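Long-range contact in cellulose 1,4-beta-cellobiosidase (PDB 4JJJ), which probably hydrolyses cellulose, releasing cellobiose, through the family 48 glycoside hydrolase domain that makes up this chain: residues I539-W549 against A612-Q623. The protein carries 1 engineered substitution. Numbering follows the deposited sequence.
Sequences IGIATPEQPSW and APIVERHRFWAQ. With ZN (zinc ion), chain Y; GLC (alpha-D-glucopyranose), chain C; BGC (beta-D-glucopyranose), chain B; BGC (beta-D-glucopyranose), chain D.
Glu545 and Val615 form a single antiparallel hydrogen-bonded pair, Glu545 N to Val615 O 2.9 Å and Val615 N to Glu545 O 2.8 Å. One water joins Thr543 N to Arg617 O, another Thr543 O to Arg617 N, and the Gln623 amide, peptide-like, pairs OE1 with Ile541 N and NE2 with Ile541 O. Ile539 lays CD1 over the centre of the His618 ring (CH-pi), whose nitrogens Asp537 and Glu35 hold. CB of Glu545 starts away from 612-623, but CG, between backbone N and carbonyl carbon (chi1 77°), turns the extended chain back to Arg619, whose NH1 and NH2 grip OE1 and OE2 end-on, nearly coplanar, each oxygen using its syn lone pair. Arg617 NH1 meets Glu545 OE2 at 2.9 Å from above the carboxylate plane, and Pro547 CG covers one face of the Arg617 guanidinium. A glutamine at Glu545 would probably turn an NH2 against an arginine N-H, breaking Arg619's two-pronged grip and removing the charge both arginines share. Beside Pro544, Glu616 OE2 binds zinc at 1.9 Å with three waters. Glucose C6 lies over the Arg619 guanidinium and Trp621 NE1 donates to another glucose's O2: the salt-bridge network, extended by Glu40, backs this (α/α)6 domain's glycan pocket.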
ATOM      1  N   ILE A 539     -18.043  16.765   8.434  1.00  7.48           N
ATOM      2  CA  ILE A 539     -17.664  15.358   8.510  1.00  7.17           C
ATOM      3  C   ILE A 539     -16.176  15.088   8.638  1.00  7.05           C
ATOM      4  O   ILE A 539     -15.792  13.930   8.659  1.00  6.39           O
ATOM      5  CB  ILE A 539     -18.250  14.567   7.361  1.00  8.06           C
ATOM      6  CG1 ILE A 539     -17.650  14.937   6.035  1.00  8.58           C
ATOM      7  CG2 ILE A 539     -19.791  14.733   7.359  1.00  8.40           C
ATOM      8  CD1 ILE A 539     -18.011  13.962   4.920  1.00 10.54           C
ATOM      9  N   GLY A 540     -15.361  16.159   8.637  1.00  6.74           N
ATOM     10  CA  GLY A 540     -13.926  15.962   8.822  1.00  6.56           C
ATOM     11  C   GLY A 540     -13.192  17.193   8.669  1.00  6.72           C
ATOM     12  O   GLY A 540     -13.618  18.245   9.180  1.00  5.89           O
ATOM     13  N   ILE A 541     -12.074  17.157   7.975  1.00  5.97           N
ATOM     14  CA  ILE A 541     -11.238  18.313   7.594  1.00  6.09           C
ATOM     15  C   ILE A 541     -10.903  18.117   6.101  1.00  7.00           C
ATOM     16  O   ILE A 541     -10.439  17.048   5.739  1.00  7.15           O
ATOM     17  CB  ILE A 541      -9.994  18.352   8.486  1.00  6.81           C
ATOM     18  CG1 ILE A 541     -10.309  18.948   9.827  1.00  7.15           C
ATOM     19  CG2 ILE A 541      -8.859  19.068   7.855  1.00  7.46           C
ATOM     20  CD1 ILE A 541      -9.311  18.652  10.954  1.00  7.64           C
ATOM     21  N   ALA A 542     -11.074  19.150   5.284  1.00  7.27           N
ATOM     22  CA  ALA A 542     -10.911  18.990   3.844  1.00  6.53           C
ATOM     23  C   ALA A 542     -10.573  20.257   3.232  1.00  6.85           C
ATOM     24  O   ALA A 542     -10.889  21.333   3.749  1.00  7.90           O
ATOM     25  CB  ALA A 542     -12.165  18.435   3.239  1.00  6.50           C
ATOM     26  N   THR A 543      -9.878  20.156   2.103  1.00  6.85           N
ATOM     27  CA  THR A 543      -9.403  21.300   1.322  1.00  7.23           C
ATOM     28  C   THR A 543      -9.673  21.052  -0.176  1.00  7.34           C
ATOM     29  O   THR A 543      -9.903  19.955  -0.600  1.00  6.76           O
ATOM     30  CB  THR A 543      -7.851  21.454   1.460  1.00  6.90           C
ATOM     31  OG1 THR A 543      -7.235  20.192   1.124  1.00  7.57           O
ATOM     32  CG2 THR A 543      -7.504  21.852   2.901  1.00  8.14           C
ATOM     33  N   PRO A 544      -9.802  22.134  -0.954  1.00  7.64           N
ATOM     34  CA  PRO A 544     -10.025  21.915  -2.382  1.00  8.76           C
ATOM     35  C   PRO A 544      -8.972  21.189  -3.171  1.00  8.97           C
ATOM     36  O   PRO A 544      -7.790  21.406  -3.012  1.00  9.45           O
ATOM     37  CB  PRO A 544     -10.105  23.395  -2.953  1.00  8.84           C
ATOM     38  CG  PRO A 544     -10.204  24.272  -1.721  1.00  8.59           C
ATOM     39  CD  PRO A 544      -9.581  23.542  -0.601  1.00  8.04           C
ATOM     40  N   GLU A 545      -9.428  20.267  -4.032  1.00  8.90           N
ATOM     41  CA  GLU A 545      -8.531  19.627  -5.011  1.00  8.77           C
ATOM     42  C   GLU A 545      -9.269  19.574  -6.362  1.00  7.69           C
ATOM     43  O   GLU A 545     -10.508  19.618  -6.406  1.00  8.15           O
ATOM     44  CB  GLU A 545      -7.987  18.309  -4.518  1.00 10.79           C
ATOM     45  CG  GLU A 545      -8.872  17.206  -4.564  1.00 11.05           C
ATOM     46  CD  GLU A 545      -8.302  15.862  -4.089  1.00  9.75           C
ATOM     47  OE1 GLU A 545      -8.313  15.831  -2.864  1.00  8.41           O
ATOM     48  OE2 GLU A 545      -7.975  14.887  -4.840  1.00 10.39           O
ATOM     49  N   GLN A 546      -8.487  19.460  -7.413  1.00  9.74           N
ATOM     50  CA  GLN A 546      -9.041  19.492  -8.777  1.00  9.94           C
ATOM     51  C   GLN A 546      -8.414  18.379  -9.625  1.00 10.98           C
ATOM     52  O   GLN A 546      -7.433  18.611 -10.353  1.00 11.46           O
ATOM     53  CB  GLN A 546      -8.871  20.883  -9.360  1.00 11.83           C
ATOM     54  CG  GLN A 546      -9.544  21.042 -10.700  1.00 14.04           C
ATOM     55  CD  GLN A 546      -9.344  22.455 -11.255  1.00 16.02           C
ATOM     56  OE1 GLN A 546      -8.198  22.933 -11.285  1.00 18.24           O
ATOM     57  NE2 GLN A 546     -10.426  23.122 -11.702  1.00 17.61           N
ATOM     58  N   PRO A 547      -8.995  17.174  -9.516  1.00 10.78           N
ATOM     59  CA  PRO A 547      -8.437  16.003 -10.190  1.00 11.35           C
ATOM     60  C   PRO A 547      -8.623  16.089 -11.716  1.00 11.53           C
ATOM     61  O   PRO A 547      -9.378  16.908 -12.250  1.00 11.02           O
ATOM     62  CB  PRO A 547      -9.224  14.797  -9.623  1.00 12.89           C
ATOM     63  CG  PRO A 547     -10.233  15.378  -8.800  1.00 12.86           C
ATOM     64  CD  PRO A 547     -10.062  16.821  -8.565  1.00 11.13           C
ATOM     65  N   SER A 548      -7.825  15.338 -12.474  0.50 12.48           N
ATOM     66  CA  SER A 548      -8.039  15.257 -13.931  0.50 12.20           C
ATOM     67  C   SER A 548      -8.711  13.954 -14.313  0.50 10.15           C
ATOM     68  O   SER A 548      -8.427  12.923 -13.762  0.50 10.12           O
ATOM     69  CB  SER A 548      -6.761  15.433 -14.752  0.50 14.82           C
ATOM     70  OG  SER A 548      -5.845  14.415 -14.518  0.50 17.68           O
ATOM     71  N   TRP A 549      -9.510  14.033 -15.365  1.00  9.59           N
ATOM     72  CA  TRP A 549     -10.421  12.987 -15.788  1.00  7.91           C
ATOM     73  C   TRP A 549     -10.293  12.575 -17.273  1.00  9.00           C
ATOM     74  O   TRP A 549     -11.094  11.772 -17.715  1.00 10.91           O
ATOM     75  CB  TRP A 549     -11.859  13.516 -15.598  1.00  7.50           C
ATOM     76  CG  TRP A 549     -12.151  13.823 -14.172  1.00  8.41           C
ATOM     77  CD1 TRP A 549     -12.195  15.077 -13.616  1.00  8.67           C
ATOM     78  CD2 TRP A 549     -12.376  12.883 -13.080  1.00  8.12           C
ATOM     79  NE1 TRP A 549     -12.464  14.959 -12.251  1.00  8.42           N
ATOM     80  CE2 TRP A 549     -12.578  13.651 -11.903  1.00  7.74           C
ATOM     81  CE3 TRP A 549     -12.438  11.476 -12.980  1.00  8.17           C
ATOM     82  CZ2 TRP A 549     -12.777  13.081 -10.676  1.00  8.08           C
ATOM     83  CZ3 TRP A 549     -12.671  10.903 -11.747  1.00  9.24           C
ATOM     84  CH2 TRP A 549     -12.862  11.722 -10.609  1.00  8.83           C
ATOM     85  N   ALA A 612     -12.590  21.894 -14.629  1.00 15.62           N
ATOM     86  CA  ALA A 612     -12.725  20.631 -13.961  1.00 14.80           C
ATOM     87  C   ALA A 612     -13.276  20.852 -12.539  1.00 12.14           C
ATOM     88  O   ALA A 612     -12.970  21.872 -11.927  1.00 13.32           O
ATOM     89  CB  ALA A 612     -11.383  19.927 -13.936  1.00 15.99           C
ATOM     90  N   PRO A 613     -14.119  19.925 -12.058  1.00 11.94           N
ATOM     91  CA  PRO A 613     -14.727  20.168 -10.769  1.00 11.08           C
ATOM     92  C   PRO A 613     -13.634  20.269  -9.658  1.00 10.51           C
ATOM     93  O   PRO A 613     -12.643  19.582  -9.676  1.00  9.47           O
ATOM     94  CB  PRO A 613     -15.659  18.980 -10.502  1.00 13.01           C
ATOM     95  CG  PRO A 613     -15.310  17.978 -11.500  1.00 13.94           C
ATOM     96  CD  PRO A 613     -14.643  18.680 -12.696  1.00 12.22           C
ATOM     97  N   ILE A 614     -13.906  21.158  -8.741  1.00  9.47           N
ATOM     98  CA  ILE A 614     -13.096  21.311  -7.507  1.00  9.75           C
ATOM     99  C   ILE A 614     -13.904  20.658  -6.425  1.00 10.10           C
ATOM    100  O   ILE A 614     -15.102  20.939  -6.199  1.00 10.87           O
ATOM    101  CB  ILE A 614     -12.836  22.800  -7.190  1.00 10.50           C
ATOM    102  CG1 ILE A 614     -12.081  23.385  -8.332  1.00 12.41           C
ATOM    103  CG2 ILE A 614     -12.019  22.928  -5.854  1.00 10.80           C
ATOM    104  CD1 ILE A 614     -11.908  24.896  -8.289  1.00 14.87           C
ATOM    105  N   VAL A 615     -13.261  19.693  -5.741  1.00  9.32           N
ATOM    106  CA  VAL A 615     -13.956  18.837  -4.789  1.00  9.50           C
ATOM    107  C   VAL A 615     -13.233  18.925  -3.440  1.00  8.74           C
ATOM    108  O   VAL A 615     -12.058  19.261  -3.389  1.00  9.58           O
ATOM    109  CB  VAL A 615     -13.976  17.381  -5.300  1.00 10.46           C
ATOM    110  CG1 VAL A 615     -14.685  17.229  -6.644  1.00 13.08           C
ATOM    111  CG2 VAL A 615     -12.598  16.786  -5.418  1.00 11.87           C
ATOM    112  N   GLU A 616     -13.943  18.596  -2.366  1.00  8.73           N
ATOM    113  CA  GLU A 616     -13.369  18.578  -1.038  1.00  8.41           C
ATOM    114  C   GLU A 616     -13.576  17.141  -0.534  1.00  7.89           C
ATOM    115  O   GLU A 616     -14.699  16.786  -0.090  1.00  9.25           O
ATOM    116  CB  GLU A 616     -13.948  19.625  -0.103  1.00  9.16           C
ATOM    117  CG  GLU A 616     -13.602  21.039  -0.563  1.00 10.27           C
ATOM    118  CD  GLU A 616     -13.574  22.100   0.447  1.00 14.92           C
ATOM    119  OE1 GLU A 616     -13.665  21.789   1.636  1.00 16.16           O
ATOM    120  OE2 GLU A 616     -13.313  23.253  -0.016  1.00 15.77           O
ATOM    121  N   ARG A 617     -12.543  16.273  -0.665  1.00  6.98           N
ATOM    122  CA  ARG A 617     -12.710  14.858  -0.451  1.00  6.39           C
ATOM    123  C   ARG A 617     -12.349  14.450   1.015  1.00  6.15           C
ATOM    124  O   ARG A 617     -11.472  15.076   1.647  1.00  7.14           O
ATOM    125  CB  ARG A 617     -11.795  14.057  -1.415  1.00  7.01           C
ATOM    126  CG  ARG A 617     -12.350  14.065  -2.831  1.00  7.23           C
ATOM    127  CD  ARG A 617     -11.313  13.747  -3.813  1.00  7.47           C
ATOM    128  NE  ARG A 617     -11.899  13.303  -5.091  1.00  7.12           N
ATOM    129  CZ  ARG A 617     -11.153  12.866  -6.113  1.00  7.58           C
ATOM    130  NH1 ARG A 617      -9.826  12.996  -6.107  1.00  6.88           N
ATOM    131  NH2 ARG A 617     -11.753  12.344  -7.190  1.00  7.19           N
ATOM    132  N   HIS A 618     -12.990  13.398   1.449  1.00  5.54           N
ATOM    133  CA  HIS A 618     -12.821  12.811   2.811  1.00  5.91           C
ATOM    134  C   HIS A 618     -12.382  11.365   2.584  1.00  5.19           C
ATOM    135  O   HIS A 618     -13.145  10.401   2.670  1.00  5.29           O
ATOM    136  CB  HIS A 618     -14.127  12.943   3.550  1.00  6.19           C
ATOM    137  CG  HIS A 618     -14.541  14.369   3.679  1.00  6.86           C
ATOM    138  ND1 HIS A 618     -15.302  14.948   2.709  1.00  8.28           N
ATOM    139  CD2 HIS A 618     -14.301  15.362   4.590  1.00  7.51           C
ATOM    140  CE1 HIS A 618     -15.508  16.222   2.985  1.00  9.05           C
ATOM    141  NE2 HIS A 618     -14.951  16.487   4.145  1.00  7.99           N
ATOM    142  N   ARG A 619     -11.072  11.150   2.343  1.00  5.70           N
ATOM    143  CA  ARG A 619     -10.408   9.852   2.257  1.00  5.26           C
ATOM    144  C   ARG A 619     -10.261   9.320   3.667  1.00  5.04           C
ATOM    145  O   ARG A 619      -9.787  10.011   4.529  1.00  4.83           O
ATOM    146  CB  ARG A 619      -9.048   9.952   1.613  1.00  5.54           C
ATOM    147  CG  ARG A 619      -9.123  10.376   0.120  1.00  5.36           C
ATOM    148  CD  ARG A 619      -7.657  10.612  -0.355  1.00  5.37           C
ATOM    149  NE  ARG A 619      -7.631  10.978  -1.774  1.00  5.87           N
ATOM    150  CZ  ARG A 619      -7.774  12.198  -2.246  1.00  6.18           C
ATOM    151  NH1 ARG A 619      -7.983  13.217  -1.451  1.00  5.48           N
ATOM    152  NH2 ARG A 619      -7.691  12.367  -3.553  1.00  6.46           N
ATOM    153  N   PHE A 620     -10.670   8.099   3.848  1.00  4.98           N
ATOM    154  CA  PHE A 620     -10.597   7.489   5.215  1.00  4.87           C
ATOM    155  C   PHE A 620      -9.215   7.606   5.861  1.00  4.89           C
ATOM    156  O   PHE A 620      -9.056   8.069   6.994  1.00  4.79           O
ATOM    157  CB  PHE A 620     -11.076   6.076   5.191  1.00  4.99           C
ATOM    158  CG  PHE A 620     -11.146   5.427   6.560  1.00  4.96           C
ATOM    159  CD1 PHE A 620     -12.191   5.749   7.452  1.00  5.85           C
ATOM    160  CD2 PHE A 620     -10.175   4.545   7.031  1.00  4.94           C
ATOM    161  CE1 PHE A 620     -12.284   5.194   8.715  1.00  5.80           C
ATOM    162  CE2 PHE A 620     -10.263   4.008   8.306  1.00  4.99           C
ATOM    163  CZ  PHE A 620     -11.312   4.328   9.156  1.00  5.05           C
ATOM    164  N   TRP A 621      -8.214   7.186   5.127  1.00  4.94           N
ATOM    165  CA  TRP A 621      -6.856   7.159   5.640  1.00  4.80           C
ATOM    166  C   TRP A 621      -6.456   8.566   6.003  1.00  5.04           C
ATOM    167  O   TRP A 621      -5.787   8.761   6.982  1.00  5.46           O
ATOM    168  CB  TRP A 621      -5.921   6.502   4.685  1.00  4.83           C
ATOM    169  CG  TRP A 621      -5.439   7.267   3.446  1.00  4.58           C
ATOM    170  CD1 TRP A 621      -5.855   7.104   2.183  1.00  5.14           C
ATOM    171  CD2 TRP A 621      -4.430   8.334   3.371  1.00  4.98           C
ATOM    172  NE1 TRP A 621      -5.184   7.919   1.341  1.00  5.70           N
ATOM    173  CE2 TRP A 621      -4.272   8.663   2.033  1.00  5.30           C
ATOM    174  CE3 TRP A 621      -3.574   8.926   4.315  1.00  4.93           C
ATOM    175  CZ2 TRP A 621      -3.359   9.581   1.592  1.00  5.66           C
ATOM    176  CZ3 TRP A 621      -2.669   9.819   3.896  1.00  5.38           C
ATOM    177  CH2 TRP A 621      -2.555  10.170   2.522  1.00  5.36           C
ATOM    178  N   ALA A 622      -6.807   9.558   5.229  1.00  4.17           N
ATOM    179  CA  ALA A 622      -6.369  10.935   5.453  1.00  4.24           C
ATOM    180  C   ALA A 622      -7.042  11.477   6.716  1.00  4.32           C
ATOM    181  O   ALA A 622      -6.463  12.237   7.486  1.00  4.87           O
ATOM    182  CB  ALA A 622      -6.670  11.814   4.239  1.00  4.59           C
ATOM    183  N   GLN A 623      -8.359  11.203   6.843  1.00  4.60           N
ATOM    184  CA  GLN A 623      -9.084  11.686   8.009  1.00  4.92           C
ATOM    185  C   GLN A 623      -8.540  11.058   9.271  1.00  5.46           C
ATOM    186  O   GLN A 623      -8.451  11.724  10.310  1.00  5.42           O
ATOM    187  CB  GLN A 623     -10.589  11.454   7.844  1.00  4.96           C
ATOM    188  CG  GLN A 623     -11.196  12.161   6.603  1.00  5.01           C
ATOM    189  CD  GLN A 623     -10.953  13.672   6.657  1.00  5.63           C
ATOM    190  OE1 GLN A 623     -11.297  14.337   7.653  1.00  6.71           O
ATOM    191  NE2 GLN A 623     -10.362  14.231   5.644  1.00  6.56           N
TER
HETATM  192 ZN    ZN Y 724     -12.809  24.378   1.459  0.70 14.83          ZN
HETATM  193  C1  GLC C   1      -3.149  12.700  -4.909  0.50 13.96           C
HETATM  194  C2  GLC C   1      -2.157  11.700  -5.347  0.50 13.76           C
HETATM  195  C3  GLC C   1      -2.687  10.263  -5.097  0.50 13.44           C
HETATM  196  C4  GLC C   1      -3.073  10.079  -3.625  0.50 11.25           C
HETATM  197  C5  GLC C   1      -4.022  11.229  -3.276  0.50 11.33           C
HETATM  198  C6  GLC C   1      -4.447  11.306  -1.839  0.50 11.62           C
HETATM  199  O1  GLC C   1      -4.217  12.428  -5.727  0.50 14.06           O
HETATM  200  O2  GLC C   1      -2.010  11.795  -6.832  0.50 14.86           O
HETATM  201  O3  GLC C   1      -1.763   9.285  -5.542  0.50 14.63           O
HETATM  202  O4  GLC C   1      -3.807   8.846  -3.468  0.50  9.67           O
HETATM  203  O5  GLC C   1      -3.391  12.486  -3.535  0.50 12.92           O
HETATM  204  O6  GLC C   1      -3.328  11.548  -1.061  0.50 12.02           O
HETATM  205  C2  BGC B   1      -1.683  11.525  -5.232  0.50  5.92           C
HETATM  206  C3  BGC B   1      -2.264  10.135  -4.998  0.50  5.25           C
HETATM  207  C4  BGC B   1      -2.961  10.061  -3.623  0.50  4.54           C
HETATM  208  C5  BGC B   1      -3.895  11.241  -3.294  0.50  4.76           C
HETATM  209  C6  BGC B   1      -4.295  11.307  -1.818  0.50  4.76           C
HETATM  210  C1  BGC B   1      -2.699  12.599  -4.927  0.50  6.37           C
HETATM  211  O1  BGC B   1      -2.017  13.883  -5.110  0.50  9.23           O
HETATM  212  O2  BGC B   1      -1.275  11.517  -6.641  0.50  5.66           O
HETATM  213  O3  BGC B   1      -1.244   9.135  -5.084  0.50  5.82           O
HETATM  214  O4  BGC B   1      -3.736   8.869  -3.482  0.50  3.63           O
HETATM  215  O5  BGC B   1      -3.245  12.477  -3.591  0.50  5.70           O
HETATM  216  O6  BGC B   1      -3.207  11.560  -0.965  0.50  4.84           O
HETATM  217  C2  BGC D   2      -4.240   6.899  -2.284  0.50  2.90           C
HETATM  218  C3  BGC D   2      -3.693   5.779  -1.403  0.50  2.77           C
HETATM  219  C4  BGC D   2      -2.379   5.206  -2.011  0.50  2.76           C
HETATM  220  C5  BGC D   2      -1.388   6.325  -2.419  0.50  2.74           C
HETATM  221  C6  BGC D   2      -0.211   5.745  -3.168  0.50  2.74           C
HETATM  222  C1  BGC D   2      -3.188   7.953  -2.577  0.50  3.11           C
HETATM  223  O2  BGC D   2      -5.321   7.543  -1.623  0.50  2.92           O
HETATM  224  O3  BGC D   2      -4.730   4.774  -1.286  0.50  2.86           O
HETATM  225  O4  BGC D   2      -1.786   4.316  -1.044  0.50  2.67           O
HETATM  226  O5  BGC D   2      -2.095   7.274  -3.226  0.50  2.90           O
HETATM  227  O6  BGC D   2      -0.639   5.038  -4.316  0.50  2.72           O
HETATM  228  O   HOH W   1     -11.215  23.784   2.570  1.00 14.61           O
HETATM  229  O   HOH W   2      -9.536  17.251   1.355  1.00  5.97           O
HETATM  230  O   HOH W   3      -9.920  17.313  -1.376  1.00  6.08           O
HETATM  231  O   HOH W   4     -11.925  17.571 -11.275  1.00 11.33           O
HETATM  232  O   HOH W   5     -14.221  25.207   2.671  1.00 21.46           O
HETATM  233  O   HOH W   6     -12.292  25.978   0.486  1.00 26.29           O